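Local coordinates for maltose-binding protein MalE1 (Thermotoga maritima, PDB 6DTU) that binds maltotetraose in a cleft and probably serves as the periplasmic receptor that hands maltodextrins to a membrane transporter, at residues A[22-25]-A[26-30]; A[208-211]-A[212-215]; A[308-311]-A[312-315]. All blocks are in the same frame, centred on the assembly; numbering follows the deposited sequence.

The three contacts are local stretches that follow one another along the chain, each at an end of a helix. Contact 2 alone reaches the sugar: Y211 belongs to the glycan pocket and presents one ring face to the hydroxymethyl oxygen O6 of one glucose of the bound maltotetraose. Contact 1 closes helix 14-28 and contact 3 closes helix 306-312, whereas contact 2 opens helix 211-219. The centre of contact 1 lies about 39 Å from that of contact 2 and about 29 Å from that of contact 3; the centres of contacts 2 and 3 are about 30 Å apart. No two of them touch, the nearest atoms of contacts 1 and 3 staying about 14 Å apart.

Contact 1: residues A[22-25]-A[26-30]; sequences EEFK and AKYGV
F24 and Y28, one helical turn apart, make the main apolar contact. Y28 CD2 sits over one face of the F24 ring, toward its rim, 3.5 Å from F24 CE1; the ring planes are inclined at 52°, so the pair is neither a stack nor a T. V30 reaches the same phenylalanine with its CB, 3.8 Å from F24 CE2. With CG of F24 anti to the backbone N (chi1 -164°), the ring can meet both residues and also make an edge-to-face contact with F281, a buried place that suits a purely apolar ring. K27 lays its extended chain over the Y28 ring, CG above the centre, and K27 NZ donates to Y28 OH at 2.9 Å.

The segment ends helix 14-28 of the beta-alpha-beta unit formed with strands 4-9 and 31-36. Its backbone bonds run from A26 N to E22 O, 2.9 Å, through to G29 N and K25 O, 2.7 Å. G29 then leaves the helix at a positive phi of 77°, which glycine adopts easily, and the chain turns until V30 O receives a CA-H...O contact from K25 CA at 3.1 Å.

Among the charges, E23 pairs with K19 and R294, and K25 with E31.

Contact 2: residues A[208-211]-A[212-215]; sequences SDNY and QIMD. With GLC (alpha-D-glucopyranose), chain C.
N210 O takes the amide of M214 at 3.1 Å from M214 N, and Y211 O takes that of D215 at 2.8 Å from D215 N, so the first turn of helix 211-219 forms as the chain leaves its loop.

N210 is the N-cap. Its CG is held between the backbone N and the carbonyl carbon (chi1 63°), which swings OD1 back to the helix start, where I213 N donates to it at 2.9 Å in an almost straight bond (172° at the hydrogen). A short side chain with an acceptor suits this place, since the first amides of a helix have no carbonyl of an earlier turn to bind. A water accepts a weak bond from N210 ND2 and donates to Q212 OE1. I213 CG1 also comes within 3.4 Å of N210 OD1.

Y211 projects from the opening turn. M214 bends at chi3 to set its CE 3.4 Å from Y211 CD1, obliquely to the ring; a flexible thioether fits such a contact well. D215 approaches CE2 of the same ring with its carboxylate, the two planes 41° apart, and a water in the plane of the ring joins Y211 OH to D215 OD2. N228 also bonds Y211 OH, while Y236 holds D215 OD1, so the tyrosine and its neighbour are fixed by a polar network.

Over the centre of one ring face lies GLC O6, 3.5 Å above the plane. This places Y211, at the N-capped start of helix 211-219, in the glycan pocket, its ring face against the hydroxymethyl oxygen of a glucose that S10 and R301 also hydrogen-bond.

Contact 3: residues A[308-311]-A[312-315]; sequences VLEL and VKDN
E310 and K313 form a salt bridge across the end of helix 306-312, the exit of a helix into a type I turn from V312 to N315. The two side chains lie alongside each other and point the same way, and K313 NZ stands 3.1 Å from both E310 OE1 and E310 OE2, each bond weak. E310 bends at chi2 (75°) to present both oxygens to the ammonium group; long, charged chains suit this exposed flank.

On the apolar side L309 and V312 cross at about a right angle, L309 CD1 being 4.1 Å from V312 CG2. V312 is buried, and its compact branched side chain also meets Y293 and Y296 of helix 289-298 and P303. Without CG1 and CG2, as in an alanine here, L309 CD1 would probably lose this contact, and a gap would thin the packing between the helix end and Y293, Y296 and P303.

The backbone positions these groups. V312 N donates to L309 O at 3.0 Å and weakly to V308 O, as the helix tightens at its close; N315 N then bonds V312 O, and N315 OD1 caps D317 N of the next helix. One water donates to L311 O and accepts from D314 N, at 2.9 Å from each.

Contact 1: residues A[22-25]-A[26-30]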
loop_
_atom_site.group_PDB
_atom_site.type_symbol
_atom_site.label_atom_id
_atom_site.label_comp_id
_atom_site.label_asym_id
_atom_site.label_seq_id
_atom_site.Cartn_x
_atom_site.Cartn_y
_atom_site.Cartn_z
ATOM N N GLU A 22 -23.822 0.944 -10.782
ATOM C CA GLU A 22 -25.157 1.383 -11.153
ATOM C C GLU A 22 -25.235 1.670 -12.644
ATOM O O GLU A 22 -26.240 1.360 -13.296
ATOM C CB GLU A 22 -25.517 2.645 -10.370
ATOM C CG GLU A 22 -25.897 2.406 -8.929
ATOM C CD GLU A 22 -26.007 3.686 -8.109
ATOM O OE1 GLU A 22 -26.193 3.564 -6.878
ATOM O OE2 GLU A 22 -25.944 4.803 -8.674
ATOM N N GLU A 23 -24.183 2.274 -13.204
ATOM C CA GLU A 23 -24.186 2.572 -14.637
ATOM C C GLU A 23 -24.158 1.293 -15.463
ATOM O O GLU A 23 -24.898 1.160 -16.445
ATOM C CB GLU A 23 -23.007 3.496 -14.975
ATOM C CG GLU A 23 -23.098 4.847 -14.236
ATOM C CD GLU A 23 -21.873 5.727 -14.365
ATOM O OE1 GLU A 23 -20.914 5.312 -15.051
ATOM O OE2 GLU A 23 -21.864 6.818 -13.738
ATOM N N PHE A 24 -23.352 0.317 -15.050
ATOM C CA PHE A 24 -23.301 -0.952 -15.761
ATOM C C PHE A 24 -24.648 -1.655 -15.697
ATOM O O PHE A 24 -25.094 -2.244 -16.683
ATOM C CB PHE A 24 -22.198 -1.812 -15.123
ATOM C CG PHE A 24 -21.748 -2.985 -15.962
ATOM C CD1 PHE A 24 -20.850 -2.795 -17.030
ATOM C CD2 PHE A 24 -22.193 -4.277 -15.680
ATOM C CE1 PHE A 24 -20.425 -3.874 -17.816
ATOM C CE2 PHE A 24 -21.756 -5.369 -16.461
ATOM C CZ PHE A 24 -20.866 -5.157 -17.520
ATOM N N LYS A 25 -25.307 -1.595 -14.547
ATOM C CA LYS A 25 -26.613 -2.215 -14.371
ATOM C C LYS A 25 -27.655 -1.550 -15.261
ATOM O O LYS A 25 -28.451 -2.235 -15.910
ATOM C CB LYS A 25 -27.007 -2.122 -12.897
ATOM C CG LYS A 25 -28.409 -2.652 -12.601
ATOM C CD LYS A 25 -28.845 -2.296 -11.192
ATOM C CE LYS A 25 -30.230 -2.848 -10.926
ATOM N NZ LYS A 25 -30.638 -2.608 -9.508
ATOM N N ALA A 26 -27.658 -0.210 -15.316
ATOM C CA ALA A 26 -28.608 0.480 -16.184
ATOM C C ALA A 26 -28.419 0.077 -17.642
ATOM O O ALA A 26 -29.398 -0.069 -18.386
ATOM C CB ALA A 26 -28.476 2.000 -16.018
ATOM N N LYS A 27 -27.167 -0.113 -18.073
ATOM C CA LYS A 27 -26.903 -0.413 -19.471
ATOM C C LYS A 27 -27.168 -1.872 -19.806
ATOM O O LYS A 27 -27.739 -2.172 -20.859
ATOM C CB LYS A 27 -25.470 -0.029 -19.828
ATOM C CG LYS A 27 -25.156 -0.200 -21.300
ATOM C CD LYS A 27 -23.753 0.278 -21.627
ATOM C CE LYS A 27 -23.462 0.104 -23.112
ATOM N NZ LYS A 27 -22.015 0.271 -23.398
ATOM N N TYR A 28 -26.774 -2.793 -18.922
ATOM C CA TYR A 28 -26.768 -4.204 -19.270
ATOM C C TYR A 28 -27.706 -5.068 -18.458
ATOM O O TYR A 28 -27.907 -6.222 -18.833
ATOM C CB TYR A 28 -25.359 -4.795 -19.161
ATOM C CG TYR A 28 -24.385 -4.172 -20.112
ATOM C CD1 TYR A 28 -24.484 -4.403 -21.474
ATOM C CD2 TYR A 28 -23.346 -3.377 -19.646
ATOM C CE1 TYR A 28 -23.583 -3.844 -22.345
ATOM C CE2 TYR A 28 -22.433 -2.824 -20.509
ATOM C CZ TYR A 28 -22.573 -3.056 -21.865
ATOM O OH TYR A 28 -21.682 -2.518 -22.761
ATOM N N GLY A 29 -28.302 -4.549 -17.384
ATOM C CA GLY A 29 -29.152 -5.348 -16.527
ATOM C C GLY A 29 -28.426 -6.277 -15.579
ATOM O O GLY A 29 -29.067 -7.117 -14.945
ATOM N N VAL A 30 -27.126 -6.115 -15.445
ATOM C CA VAL A 30 -26.293 -6.933 -14.578
ATOM C C VAL A 30 -26.242 -6.218 -13.239
ATOM O O VAL A 30 -25.888 -5.035 -13.173
ATOM C CB VAL A 30 -24.886 -7.062 -15.186
ATOM C CG1 VAL A 30 -23.918 -7.756 -14.231
ATOM C CG2 VAL A 30 -24.942 -7.795 -16.538
#

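Contact 2: residues A[208-211]-A[212-215]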
loop_
_atom_site.group_PDB
_atom_site.type_symbol
_atom_site.label_atom_id
_atom_site.label_comp_id
_atom_site.label_asym_id
_atom_site.label_seq_id
_atom_site.Cartn_x
_atom_site.Cartn_y
_atom_site.Cartn_z
ATOM N N SER A 208 2.042 3.019 21.122
ATOM C CA SER A 208 0.708 2.636 20.678
ATOM C C SER A 208 0.350 3.161 19.292
ATOM O O SER A 208 -0.729 2.826 18.790
ATOM C CB SER A 208 -0.343 3.145 21.665
ATOM O OG SER A 208 -0.325 4.557 21.703
ATOM N N ASP A 209 1.221 3.947 18.658
ATOM C CA ASP A 209 0.889 4.555 17.370
ATOM C C ASP A 209 0.567 3.482 16.332
ATOM O O ASP A 209 1.303 2.498 16.195
ATOM C CB ASP A 209 2.049 5.415 16.858
ATOM C CG ASP A 209 2.181 6.736 17.588
ATOM O OD1 ASP A 209 1.207 7.172 18.243
ATOM O OD2 ASP A 209 3.256 7.360 17.459
ATOM N N ASN A 210 -0.560 3.649 15.643
ATOM C CA ASN A 210 -0.980 2.717 14.600
ATOM C C ASN A 210 -1.576 3.503 13.431
ATOM O O ASN A 210 -1.571 4.743 13.405
ATOM C CB ASN A 210 -1.939 1.630 15.116
ATOM C CG ASN A 210 -3.245 2.188 15.639
ATOM O OD1 ASN A 210 -3.605 3.329 15.363
ATOM N ND2 ASN A 210 -4.015 1.347 16.329
ATOM N N TYR A 211 -2.114 2.775 12.454
ATOM C CA TYR A 211 -2.647 3.450 11.278
ATOM C C TYR A 211 -3.803 4.376 11.644
ATOM O O TYR A 211 -3.861 5.527 11.196
ATOM C CB TYR A 211 -3.056 2.430 10.199
ATOM C CG TYR A 211 -3.466 3.171 8.944
ATOM C CD1 TYR A 211 -2.515 3.573 8.012
ATOM C CD2 TYR A 211 -4.774 3.563 8.745
ATOM C CE1 TYR A 211 -2.867 4.321 6.884
ATOM C CE2 TYR A 211 -5.127 4.341 7.645
ATOM C CZ TYR A 211 -4.159 4.713 6.732
ATOM O OH TYR A 211 -4.518 5.467 5.653
ATOM N N GLN A 212 -4.773 3.867 12.403
ATOM C CA GLN A 212 -5.961 4.650 12.730
ATOM C C GLN A 212 -5.610 5.935 13.474
ATOM O O GLN A 212 -6.183 6.994 13.193
ATOM C CB GLN A 212 -6.943 3.787 13.516
ATOM C CG GLN A 212 -8.355 4.328 13.673
ATOM C CD GLN A 212 -8.430 5.400 14.723
ATOM O OE1 GLN A 212 -7.760 5.330 15.759
ATOM N NE2 GLN A 212 -9.249 6.404 14.464
ATOM N N ILE A 213 -4.687 5.862 14.441
ATOM C CA ILE A 213 -4.279 7.069 15.158
ATOM C C ILE A 213 -3.631 8.061 14.196
ATOM O O ILE A 213 -3.947 9.253 14.199
ATOM C CB ILE A 213 -3.347 6.723 16.336
ATOM C CG1 ILE A 213 -4.131 5.994 17.445
ATOM C CG2 ILE A 213 -2.647 7.995 16.845
ATOM C CD1 ILE A 213 -3.247 5.244 18.463
ATOM N N MET A 214 -2.724 7.578 13.342
ATOM C CA MET A 214 -2.068 8.475 12.399
ATOM C C MET A 214 -3.081 9.144 11.479
ATOM O O MET A 214 -3.084 10.375 11.307
ATOM C CB MET A 214 -1.076 7.672 11.560
ATOM C CG MET A 214 -0.636 8.459 10.325
ATOM S SD MET A 214 0.533 7.621 9.259
ATOM C CE MET A 214 -0.397 6.149 8.765
ATOM N N ASP A 215 -3.945 8.339 10.874
ATOM C CA ASP A 215 -4.870 8.825 9.866
ATOM C C ASP A 215 -5.883 9.789 10.474
ATOM O O ASP A 215 -6.114 10.877 9.934
ATOM C CB ASP A 215 -5.569 7.598 9.283
ATOM C CG ASP A 215 -6.273 7.871 7.959
ATOM O OD1 ASP A 215 -5.755 8.638 7.132
ATOM O OD2 ASP A 215 -7.324 7.263 7.734
HETATM C C1 GLC C . -7.160 1.722 2.530
HETATM C C2 GLC C . -6.458 1.657 1.232
HETATM C C3 GLC C . -5.373 0.659 1.240
HETATM C C4 GLC C . -4.395 0.933 2.329
HETATM C C5 GLC C . -5.105 0.889 3.708
HETATM C C6 GLC C . -4.308 1.328 4.772
HETATM O O1 GLC C . -7.828 0.526 2.771
HETATM O O2 GLC C . -7.462 1.322 0.222
HETATM O O3 GLC C . -4.724 0.735 -0.081
HETATM O O4 GLC C . -3.346 -0.072 2.311
HETATM O O5 GLC C . -6.221 1.942 3.614
HETATM O O6 GLC C . -5.016 1.105 5.996
HETATM O O HOH W 1 -7.012 2.648 16.964
HETATM O O HOH W 2 -7.051 6.061 5.329
#

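Contact 3: residues A[308-311]-A[312-315]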
loop_
_atom_site.group_PDB
_atom_site.type_symbol
_atom_site.label_atom_id
_atom_site.label_comp_id
_atom_site.label_asym_id
_atom_site.label_seq_id
_atom_site.Cartn_x
_atom_site.Cartn_y
_atom_site.Cartn_z
ATOM N N VAL A 308 -4.231 8.193 -18.642
ATOM C CA VAL A 308 -4.801 8.802 -17.454
ATOM C C VAL A 308 -3.710 9.449 -16.606
ATOM O O VAL A 308 -3.883 10.567 -16.100
ATOM C CB VAL A 308 -5.633 7.758 -16.686
ATOM C CG1 VAL A 308 -6.120 8.360 -15.369
ATOM C CG2 VAL A 308 -6.801 7.296 -17.581
ATOM N N LEU A 309 -2.553 8.786 -16.479
ATOM C CA LEU A 309 -1.434 9.414 -15.783
ATOM C C LEU A 309 -1.095 10.743 -16.431
ATOM O O LEU A 309 -0.856 11.736 -15.733
ATOM C CB LEU A 309 -0.209 8.493 -15.736
ATOM C CG LEU A 309 0.930 8.985 -14.841
ATOM C CD1 LEU A 309 0.418 9.138 -13.407
ATOM C CD2 LEU A 309 2.102 8.027 -14.874
ATOM N N GLU A 310 -1.139 10.795 -17.767
ATOM C CA GLU A 310 -0.870 12.038 -18.476
ATOM C C GLU A 310 -1.823 13.154 -18.064
ATOM O O GLU A 310 -1.431 14.327 -18.047
ATOM C CB GLU A 310 -0.935 11.804 -19.984
ATOM C CG GLU A 310 -0.744 13.071 -20.795
ATOM C CD GLU A 310 0.710 13.526 -20.804
ATOM O OE1 GLU A 310 1.590 12.689 -20.519
ATOM O OE2 GLU A 310 0.970 14.710 -21.098
ATOM N N LEU A 311 -3.074 12.817 -17.719
ATOM C CA LEU A 311 -4.042 13.828 -17.299
ATOM C C LEU A 311 -3.694 14.436 -15.951
ATOM O O LEU A 311 -3.998 15.603 -15.705
ATOM C CB LEU A 311 -5.443 13.221 -17.218
ATOM C CG LEU A 311 -6.102 12.695 -18.496
ATOM C CD1 LEU A 311 -7.376 11.962 -18.145
ATOM C CD2 LEU A 311 -6.412 13.821 -19.445
ATOM N N VAL A 312 -3.034 13.676 -15.080
ATOM C CA VAL A 312 -2.847 14.068 -13.685
ATOM C C VAL A 312 -1.402 14.374 -13.327
ATOM O O VAL A 312 -1.138 14.778 -12.183
ATOM C CB VAL A 312 -3.463 13.028 -12.725
ATOM C CG1 VAL A 312 -4.932 12.795 -13.080
ATOM C CG2 VAL A 312 -2.706 11.704 -12.796
ATOM N N LYS A 313 -0.473 14.289 -14.288
ATOM C CA LYS A 313 0.956 14.308 -13.980
ATOM C C LYS A 313 1.407 15.613 -13.318
ATOM O O LYS A 313 2.432 15.629 -12.626
ATOM C CB LYS A 313 1.746 14.075 -15.269
ATOM C CG LYS A 313 1.517 15.193 -16.278
ATOM C CD LYS A 313 2.704 15.439 -17.161
ATOM C CE LYS A 313 2.837 14.348 -18.188
ATOM N NZ LYS A 313 3.607 14.781 -19.390
ATOM N N ASP A 314 0.691 16.714 -13.534
ATOM C CA ASP A 314 1.065 17.997 -12.951
ATOM C C ASP A 314 0.417 18.289 -11.604
ATOM O O ASP A 314 0.715 19.329 -11.009
ATOM C CB ASP A 314 0.820 19.142 -13.934
ATOM C CG ASP A 314 1.782 19.106 -15.093
ATOM O OD1 ASP A 314 2.925 18.645 -14.881
ATOM O OD2 ASP A 314 1.404 19.513 -16.209
ATOM N N ASN A 315 -0.452 17.418 -11.105
ATOM C CA ASN A 315 -1.006 17.625 -9.772
ATOM C C ASN A 315 0.103 17.569 -8.730
ATOM O O ASN A 315 0.881 16.607 -8.716
ATOM C CB ASN A 315 -2.074 16.575 -9.464
ATOM C CG ASN A 315 -2.841 16.860 -8.162
ATOM O OD1 ASN A 315 -2.260 16.946 -7.070
ATOM N ND2 ASN A 315 -4.146 17.029 -8.282
HETATM O O HOH W 3 -1.925 17.300 -14.534
#